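Local coordinates for uncharacterized protein (Streptococcus pneumoniae, PDB 3LFT) that probably acts as the substrate-binding protein of an ABC transporter, holding L-tryptophan in its ligand pocket, at residues Glu30-Asp35 against Gln249-Ala254; Gln57-Ala60 against Leu65-Gly68; Lys127-Asn132 against Gly228-Val233. All coordinates share one frame; numbering follows the deposited sequence.

Contact 1: Glu30-Asp35 against Gln249-Ala254; sequences EGYKDD and QVLKGA
Leu-251, at the end of helix 236-251, meets the ring of Tyr-32 with a single methyl: its CD1 lies 3.8 Å from Tyr-32 CE1 and 4.0 Å from Tyr-32 CD1, an oblique approach in which the two side chains pass in opposite directions. The isobutyl group is carried there by a CG anti to its own carbonyl carbon (chi1 -68°), and it also packs on Leu-65 and Asp-64. At the next residue the contact turns polar. Lys-252 runs extended until a bend at chi4 (-58°) swings the ammonium group to the edge of the tyrosine, near the ring plane, where Lys-252 NZ donates a hydrogen bond of 3.2 Å to Tyr-32 OH. The aliphatic chain flanks the same oxygen, with Lys-252 CE 3.5 Å from Tyr-32 OH. Glu-30 also sits near the ammonium group, but Glu-30 OE1 and Lys-252 NZ are 6.7 Å apart; the carboxylate instead makes a salt bridge to Lys-245 through OE2. Two helix C-termini thus meet through their side chains on the surface of the first lobe of a type I periplasmic-binding-protein fold, and each is closed by a Schellman motif with glycine in the positive-phi position. On the side of the lysine this residue is Gly-253, whose N bonds to Val-250 O, while Ala-254 N reaches back to Gln-249 O at 2.9 Å. Gly-31 does the corresponding job after helix 14-29. The chain then bends again in an inverse gamma turn centred on Tyr-32, closed by a weak bond from Lys-33 N to Gly-31 O, and the tyrosine side chain extends toward helix 236-251, resting also on Leu-27 and Val-248.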
loop_
_atom_site.group_PDB
_atom_site.type_symbol
_atom_site.label_atom_id
_atom_site.label_comp_id
_atom_site.label_asym_id
_atom_site.label_seq_id
_atom_site.Cartn_x
_atom_site.Cartn_y
_atom_site.Cartn_z
ATOM N N GLU A 30 9.719 19.513 -11.130
ATOM C CA GLU A 30 9.654 20.840 -10.514
ATOM C C GLU A 30 11.025 21.512 -10.387
ATOM O O GLU A 30 11.130 22.614 -9.841
ATOM C CB GLU A 30 8.975 20.751 -9.135
ATOM C CG GLU A 30 7.528 20.248 -9.150
ATOM C CD GLU A 30 6.634 21.085 -10.042
ATOM O OE1 GLU A 30 6.835 22.315 -10.123
ATOM O OE2 GLU A 30 5.733 20.497 -10.666
ATOM N N GLY A 31 12.067 20.853 -10.887
ATOM C CA GLY A 31 13.432 21.401 -10.836
ATOM C C GLY A 31 14.294 20.906 -9.688
ATOM O O GLY A 31 15.469 21.278 -9.583
ATOM N N TYR A 32 13.715 20.087 -8.819
ATOM C CA TYR A 32 14.441 19.581 -7.665
ATOM C C TYR A 32 15.158 18.287 -8.044
ATOM O O TYR A 32 14.648 17.181 -7.868
ATOM C CB TYR A 32 13.518 19.443 -6.449
ATOM C CG TYR A 32 12.991 20.775 -5.950
ATOM C CD1 TYR A 32 13.565 21.408 -4.844
ATOM C CD2 TYR A 32 11.936 21.421 -6.605
ATOM C CE1 TYR A 32 13.073 22.638 -4.396
ATOM C CE2 TYR A 32 11.450 22.643 -6.168
ATOM C CZ TYR A 32 12.017 23.246 -5.066
ATOM O OH TYR A 32 11.531 24.463 -4.630
ATOM N N LYS A 33 16.331 18.457 -8.648
ATOM C CA LYS A 33 17.164 17.333 -9.081
ATOM C C LYS A 33 18.624 17.764 -9.080
ATOM O O LYS A 33 18.916 18.956 -8.990
ATOM C CB LYS A 33 16.749 16.842 -10.479
ATOM C CG LYS A 33 16.681 17.949 -11.529
ATOM C CD LYS A 33 16.419 17.427 -12.941
ATOM C CE LYS A 33 17.701 17.043 -13.665
ATOM N NZ LYS A 33 18.055 15.605 -13.490
ATOM N N ASP A 34 19.533 16.795 -9.185
ATOM C CA ASP A 34 20.981 17.066 -9.214
ATOM C C ASP A 34 21.396 17.965 -8.039
ATOM O O ASP A 34 21.097 17.653 -6.884
ATOM C CB ASP A 34 21.414 17.655 -10.572
ATOM C CG ASP A 34 21.153 16.709 -11.740
ATOM O OD1 ASP A 34 21.196 15.476 -11.547
ATOM O OD2 ASP A 34 20.917 17.206 -12.861
ATOM N N ASP A 35 22.049 19.085 -8.340
ATOM C CA ASP A 35 22.568 19.985 -7.305
ATOM C C ASP A 35 21.488 20.781 -6.543
ATOM O O ASP A 35 21.797 21.412 -5.532
ATOM C CB ASP A 35 23.629 20.935 -7.891
ATOM N N GLN A 249 5.534 21.585 -2.702
ATOM C CA GLN A 249 4.640 22.579 -2.117
ATOM C C GLN A 249 5.099 22.969 -0.705
ATOM O O GLN A 249 5.051 24.157 -0.331
ATOM C CB GLN A 249 3.226 22.023 -2.018
ATOM C CG GLN A 249 2.346 22.099 -3.208
ATOM C CD GLN A 249 0.949 21.672 -2.795
ATOM O OE1 GLN A 249 0.145 22.473 -2.282
ATOM N NE2 GLN A 249 0.679 20.396 -2.945
ATOM N N VAL A 250 5.510 21.980 0.084
ATOM C CA VAL A 250 5.940 22.217 1.454
ATOM C C VAL A 250 7.303 22.898 1.493
ATOM O O VAL A 250 7.493 23.840 2.264
ATOM C CB VAL A 250 5.841 20.936 2.331
ATOM C CG1 VAL A 250 6.407 21.198 3.737
ATOM C CG2 VAL A 250 4.384 20.471 2.422
ATOM N N LEU A 251 8.236 22.498 0.621
ATOM C CA LEU A 251 9.519 23.206 0.538
ATOM C C LEU A 251 9.289 24.685 0.268
ATOM O O LEU A 251 9.995 25.540 0.832
ATOM C CB LEU A 251 10.431 22.600 -0.528
ATOM C CG LEU A 251 10.950 21.200 -0.231
ATOM C CD1 LEU A 251 11.667 20.636 -1.443
ATOM C CD2 LEU A 251 11.849 21.181 1.002
ATOM N N LYS A 252 8.300 24.964 -0.591
ATOM C CA LYS A 252 7.951 26.331 -0.999
ATOM C C LYS A 252 7.082 27.059 0.019
ATOM O O LYS A 252 6.701 28.216 -0.202
ATOM C CB LYS A 252 7.292 26.345 -2.381
ATOM C CG LYS A 252 8.228 25.925 -3.488
ATOM C CD LYS A 252 7.545 26.011 -4.848
ATOM C CE LYS A 252 8.549 25.726 -5.975
ATOM N NZ LYS A 252 9.713 26.665 -5.965
ATOM N N GLY A 253 6.801 26.410 1.147
ATOM C CA GLY A 253 6.164 27.117 2.269
ATOM C C GLY A 253 4.794 26.653 2.721
ATOM O O GLY A 253 4.251 27.189 3.698
ATOM N N ALA A 254 4.181 25.693 2.018
ATOM C CA ALA A 254 2.870 25.200 2.471
ATOM C C ALA A 254 2.994 24.658 3.888
ATOM O O ALA A 254 3.996 24.009 4.219
ATOM C CB ALA A 254 2.337 24.114 1.533
#

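Contact 2: Gln57-Ala60 against Leu65-Gly68; sequences QLVA and LVVG
Val-66 turns its CG1 anti to the carbonyl carbon (chi1 -67°) and its CG2 into the position between backbone N and carbonyl carbon; this sets CG1 against Leu-58 and CG2 toward Val-59. Leu-58 holds its own CG beside the backbone N (chi1 -71°), and it is CB and the main chain, rather than the branched end, that meet the valine. Val-66 CG1 rests 3.6 Å from Leu-58 O and 4.1 Å from Leu-58 CB, an apolar group against the last turn of a helix. The second methyl makes a looser contact, Val-66 CG2 standing 4.3 Å from Val-59 CG1. A backbone bond of 3.1 Å runs from Ala-60 N to Gln-57 O. This is the closing half of a beta-alpha-beta crossover, and it illustrates how such a unit is shut by a side chain of the return strand packing on the end of the preceding helix: strand 37-43 leads into helix 48-58, and a short loop returns the chain to strand 65-69 on the far side of strand 3-9. Leu-58 packs on Asp-40 and Met-42 of strand 37-43 and on Leu-8 of the intervening strand 3-9, while Leu-84 adds to the packing on Val-66. Strand 65-69 is bonded to strand 3-9 through Leu-65 and Val-67 and to strand 86-89 through Val-66; on its other face, Leu-65 and Val-67 pack against helix 236-251.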
loop_
_atom_site.group_PDB
_atom_site.type_symbol
_atom_site.label_atom_id
_atom_site.label_comp_id
_atom_site.label_asym_id
_atom_site.label_seq_id
_atom_site.Cartn_x
_atom_site.Cartn_y
_atom_site.Cartn_z
ATOM N N GLN A 57 17.343 9.619 13.519
ATOM C CA GLN A 57 18.429 10.229 12.755
ATOM C C GLN A 57 17.898 11.251 11.748
ATOM O O GLN A 57 18.377 12.384 11.694
ATOM C CB GLN A 57 19.229 9.130 12.044
ATOM C CG GLN A 57 20.097 8.324 12.992
ATOM C CD GLN A 57 20.569 6.971 12.473
ATOM O OE1 GLN A 57 20.073 6.430 11.476
ATOM N NE2 GLN A 57 21.517 6.392 13.199
ATOM N N LEU A 58 16.880 10.862 10.977
ATOM C CA LEU A 58 16.402 11.694 9.860
ATOM C C LEU A 58 15.802 13.021 10.304
ATOM O O LEU A 58 15.865 14.005 9.565
ATOM C CB LEU A 58 15.407 10.904 8.991
ATOM C CG LEU A 58 15.996 9.775 8.136
ATOM C CD1 LEU A 58 14.875 8.826 7.658
ATOM C CD2 LEU A 58 16.773 10.331 6.932
ATOM N N VAL A 59 15.225 13.055 11.507
ATOM C CA VAL A 59 14.565 14.285 11.969
ATOM C C VAL A 59 15.511 15.228 12.702
ATOM O O VAL A 59 15.116 16.341 13.060
ATOM C CB VAL A 59 13.299 14.010 12.833
ATOM C CG1 VAL A 59 12.314 13.118 12.087
ATOM C CG2 VAL A 59 13.659 13.429 14.188
ATOM N N ALA A 60 16.755 14.795 12.892
ATOM C CA ALA A 60 17.758 15.553 13.639
ATOM C C ALA A 60 19.012 15.823 12.798
ATOM O O ALA A 60 20.093 16.072 13.346
ATOM C CB ALA A 60 18.110 14.807 14.905
ATOM N N LEU A 65 12.466 18.708 5.505
ATOM C CA LEU A 65 11.290 17.873 5.775
ATOM C C LEU A 65 11.715 16.426 5.630
ATOM O O LEU A 65 12.802 16.133 5.110
ATOM C CB LEU A 65 10.101 18.193 4.841
ATOM C CG LEU A 65 10.302 18.091 3.319
ATOM C CD1 LEU A 65 10.283 16.641 2.808
ATOM C CD2 LEU A 65 9.219 18.903 2.616
ATOM N N VAL A 66 10.861 15.514 6.096
ATOM C CA VAL A 66 11.086 14.094 5.911
ATOM C C VAL A 66 9.864 13.463 5.250
ATOM O O VAL A 66 8.742 13.995 5.339
ATOM C CB VAL A 66 11.438 13.386 7.255
ATOM C CG1 VAL A 66 12.790 13.860 7.779
ATOM C CG2 VAL A 66 10.369 13.656 8.286
ATOM N N VAL A 67 10.095 12.317 4.615
ATOM C CA VAL A 67 9.085 11.611 3.827
ATOM C C VAL A 67 9.048 10.174 4.285
ATOM O O VAL A 67 10.101 9.533 4.335
ATOM C CB VAL A 67 9.445 11.630 2.310
ATOM C CG1 VAL A 67 8.334 10.975 1.483
ATOM C CG2 VAL A 67 9.689 13.068 1.823
ATOM N N GLY A 68 7.867 9.675 4.627
ATOM C CA GLY A 68 7.718 8.281 5.020
ATOM C C GLY A 68 6.933 7.516 3.982
ATOM O O GLY A 68 5.756 7.814 3.738
#

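Contact 3: Lys127-Asn132 against Gly228-Val233; sequences KALTPN and GLASVV
Leu-129 and Leu-229 reach toward each other tip to tip, Leu-129 CD2 and Leu-229 CD2 being 3.8 Å apart, and the same methyl of Leu-129 also rests 3.7 Å from Ala-230 CB. Helix 119-129 is in this way packed on the start of strand 230-233, within the second lobe of the type I periplasmic-binding-protein fold, whose ligand lies in the cleft between lobes. One methyl therefore serves two neighbouring residues of the other segment. It gets there because the CG of Leu-129 is anti to the backbone N (chi1 -174°); Leu-229 adopts nearly the same shape (chi1 170°), and the two branched ends converge. Thr-130 supplies a third apolar group: its CG2 points at Leu-229 CD2 from 3.9 Å, so that the end of Leu-229 is shared between two successive residues at the close of the helix. All four residues are buried, and the contact across the segments is made entirely by carbon atoms. In the next shell, Tyr-217 of strand 216-218 touches Leu-129, Leu-229 and Ala-230, while Ile-281 packs on Leu-129, Thr-130 and Leu-229. The strand side is held by backbone bonds of Leu-229 to Ile-216 and Asn-272, and of Ser-231 to Val-270 in the antiparallel partner strand 268-271. Farther along, Val-232 O takes a hydrogen bond from Gln-122 NE2, a second tie to the same helix, and Leu-125 lies against Ala-230 one turn before Leu-129. Thr-130 is positioned by its polar branch: OG1 hydrogen-bonds to Ile-126 O in the last turn and also to Tyr-217 OH, which leaves CG2 to face the leucine.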
loop_
_atom_site.group_PDB
_atom_site.type_symbol
_atom_site.label_atom_id
_atom_site.label_comp_id
_atom_site.label_asym_id
_atom_site.label_seq_id
_atom_site.Cartn_x
_atom_site.Cartn_y
_atom_site.Cartn_z
ATOM N N LYS A 127 -16.920 -11.441 -7.274
ATOM C CA LYS A 127 -18.234 -11.963 -7.653
ATOM C C LYS A 127 -18.335 -12.232 -9.153
ATOM O O LYS A 127 -18.978 -13.202 -9.563
ATOM C CB LYS A 127 -19.331 -10.979 -7.245
ATOM C CG LYS A 127 -19.504 -10.798 -5.753
ATOM C CD LYS A 127 -20.120 -12.004 -5.052
ATOM C CE LYS A 127 -21.554 -12.225 -5.483
ATOM N NZ LYS A 127 -22.222 -13.153 -4.529
ATOM N N ALA A 128 -17.713 -11.379 -9.969
ATOM C CA ALA A 128 -17.804 -11.506 -11.422
ATOM C C ALA A 128 -16.851 -12.561 -11.976
ATOM O O ALA A 128 -17.221 -13.338 -12.867
ATOM C CB ALA A 128 -17.534 -10.165 -12.074
ATOM N N LEU A 129 -15.634 -12.593 -11.440
ATOM C CA LEU A 129 -14.581 -13.416 -12.008
ATOM C C LEU A 129 -14.580 -14.850 -11.477
ATOM O O LEU A 129 -14.285 -15.796 -12.210
ATOM C CB LEU A 129 -13.223 -12.727 -11.781
ATOM C CG LEU A 129 -11.975 -13.334 -12.413
ATOM C CD1 LEU A 129 -12.097 -13.446 -13.922
ATOM C CD2 LEU A 129 -10.771 -12.489 -12.038
ATOM N N THR A 130 -14.890 -15.003 -10.191
ATOM C CA THR A 130 -14.958 -16.320 -9.564
ATOM C C THR A 130 -16.301 -16.454 -8.847
ATOM O O THR A 130 -16.379 -16.354 -7.616
ATOM C CB THR A 130 -13.777 -16.592 -8.597
ATOM O OG1 THR A 130 -13.627 -15.484 -7.697
ATOM C CG2 THR A 130 -12.478 -16.786 -9.371
ATOM N N PRO A 131 -17.382 -16.681 -9.622
ATOM C CA PRO A 131 -18.693 -16.733 -8.991
ATOM C C PRO A 131 -18.894 -17.928 -8.052
ATOM O O PRO A 131 -19.858 -17.926 -7.288
ATOM C CB PRO A 131 -19.659 -16.819 -10.187
ATOM C CG PRO A 131 -18.822 -17.348 -11.327
ATOM C CD PRO A 131 -17.457 -16.779 -11.090
ATOM N N ASN A 132 -18.001 -18.919 -8.091
ATOM C CA ASN A 132 -18.098 -20.079 -7.190
ATOM C C ASN A 132 -17.482 -19.861 -5.800
ATOM O O ASN A 132 -17.646 -20.688 -4.899
ATOM C CB ASN A 132 -17.503 -21.334 -7.853
ATOM C CG ASN A 132 -17.985 -22.649 -7.210
ATOM O OD1 ASN A 132 -19.122 -22.763 -6.736
ATOM N ND2 ASN A 132 -17.118 -23.659 -7.232
ATOM N N GLY A 228 -0.736 -13.766 -8.406
ATOM C CA GLY A 228 -2.122 -13.485 -8.031
ATOM C C GLY A 228 -3.026 -13.543 -9.247
ATOM O O GLY A 228 -2.552 -13.433 -10.390
ATOM N N LEU A 229 -4.323 -13.732 -9.020
ATOM C CA LEU A 229 -5.290 -13.792 -10.094
ATOM C C LEU A 229 -5.658 -12.401 -10.609
ATOM O O LEU A 229 -5.584 -12.142 -11.814
ATOM C CB LEU A 229 -6.535 -14.536 -9.618
ATOM C CG LEU A 229 -7.743 -14.463 -10.566
ATOM C CD1 LEU A 229 -7.432 -15.105 -11.907
ATOM C CD2 LEU A 229 -8.985 -15.091 -9.933
ATOM N N ALA A 230 -6.063 -11.514 -9.697
ATOM C CA ALA A 230 -6.583 -10.223 -10.104
ATOM C C ALA A 230 -6.747 -9.355 -8.877
ATOM O O ALA A 230 -6.715 -9.820 -7.732
ATOM C CB ALA A 230 -7.950 -10.403 -10.789
ATOM N N SER A 231 -6.887 -8.058 -9.122
ATOM C CA SER A 231 -7.256 -7.111 -8.086
ATOM C C SER A 231 -7.798 -5.827 -8.710
ATOM O O SER A 231 -7.954 -5.744 -9.931
ATOM C CB SER A 231 -6.083 -6.822 -7.136
ATOM O OG SER A 231 -6.541 -6.071 -6.019
ATOM N N VAL A 232 -8.058 -4.835 -7.862
ATOM C CA VAL A 232 -8.387 -3.464 -8.284
ATOM C C VAL A 232 -7.425 -2.578 -7.508
ATOM O O VAL A 232 -7.384 -2.652 -6.272
ATOM C CB VAL A 232 -9.850 -3.089 -8.014
ATOM C CG1 VAL A 232 -10.139 -1.710 -8.572
ATOM C CG2 VAL A 232 -10.789 -4.149 -8.628
ATOM N N VAL A 233 -6.640 -1.778 -8.231
ATOM C CA VAL A 233 -5.455 -1.154 -7.641
ATOM C C VAL A 233 -5.269 0.275 -8.098
ATOM O O VAL A 233 -5.732 0.670 -9.162
ATOM C CB VAL A 233 -4.164 -1.966 -7.975
ATOM C CG1 VAL A 233 -4.265 -3.379 -7.383
ATOM C CG2 VAL A 233 -3.938 -2.043 -9.485
#

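From the N terminus, the chain finishes helix 14-29 and opens the loop that contact 1 will close 214 residues later. Contact 2 follows almost at once, a short closure between helix 48-58 and the next strand, nested inside that long loop. The chain then crosses to the other lobe, where contact 3 joins helix 119-129 to strand 230-233; it too is nested within contact 1 and comes in series after contact 2. Helix 236-251 brings the chain back to the first lobe. There contacts 1 and 2 touch through Leu-65, whose CD2 lies 3.8 Å from Val-250 CG1, whereas the centre of contact 3 lies about 41 Å and 39 Å from theirs, respectively.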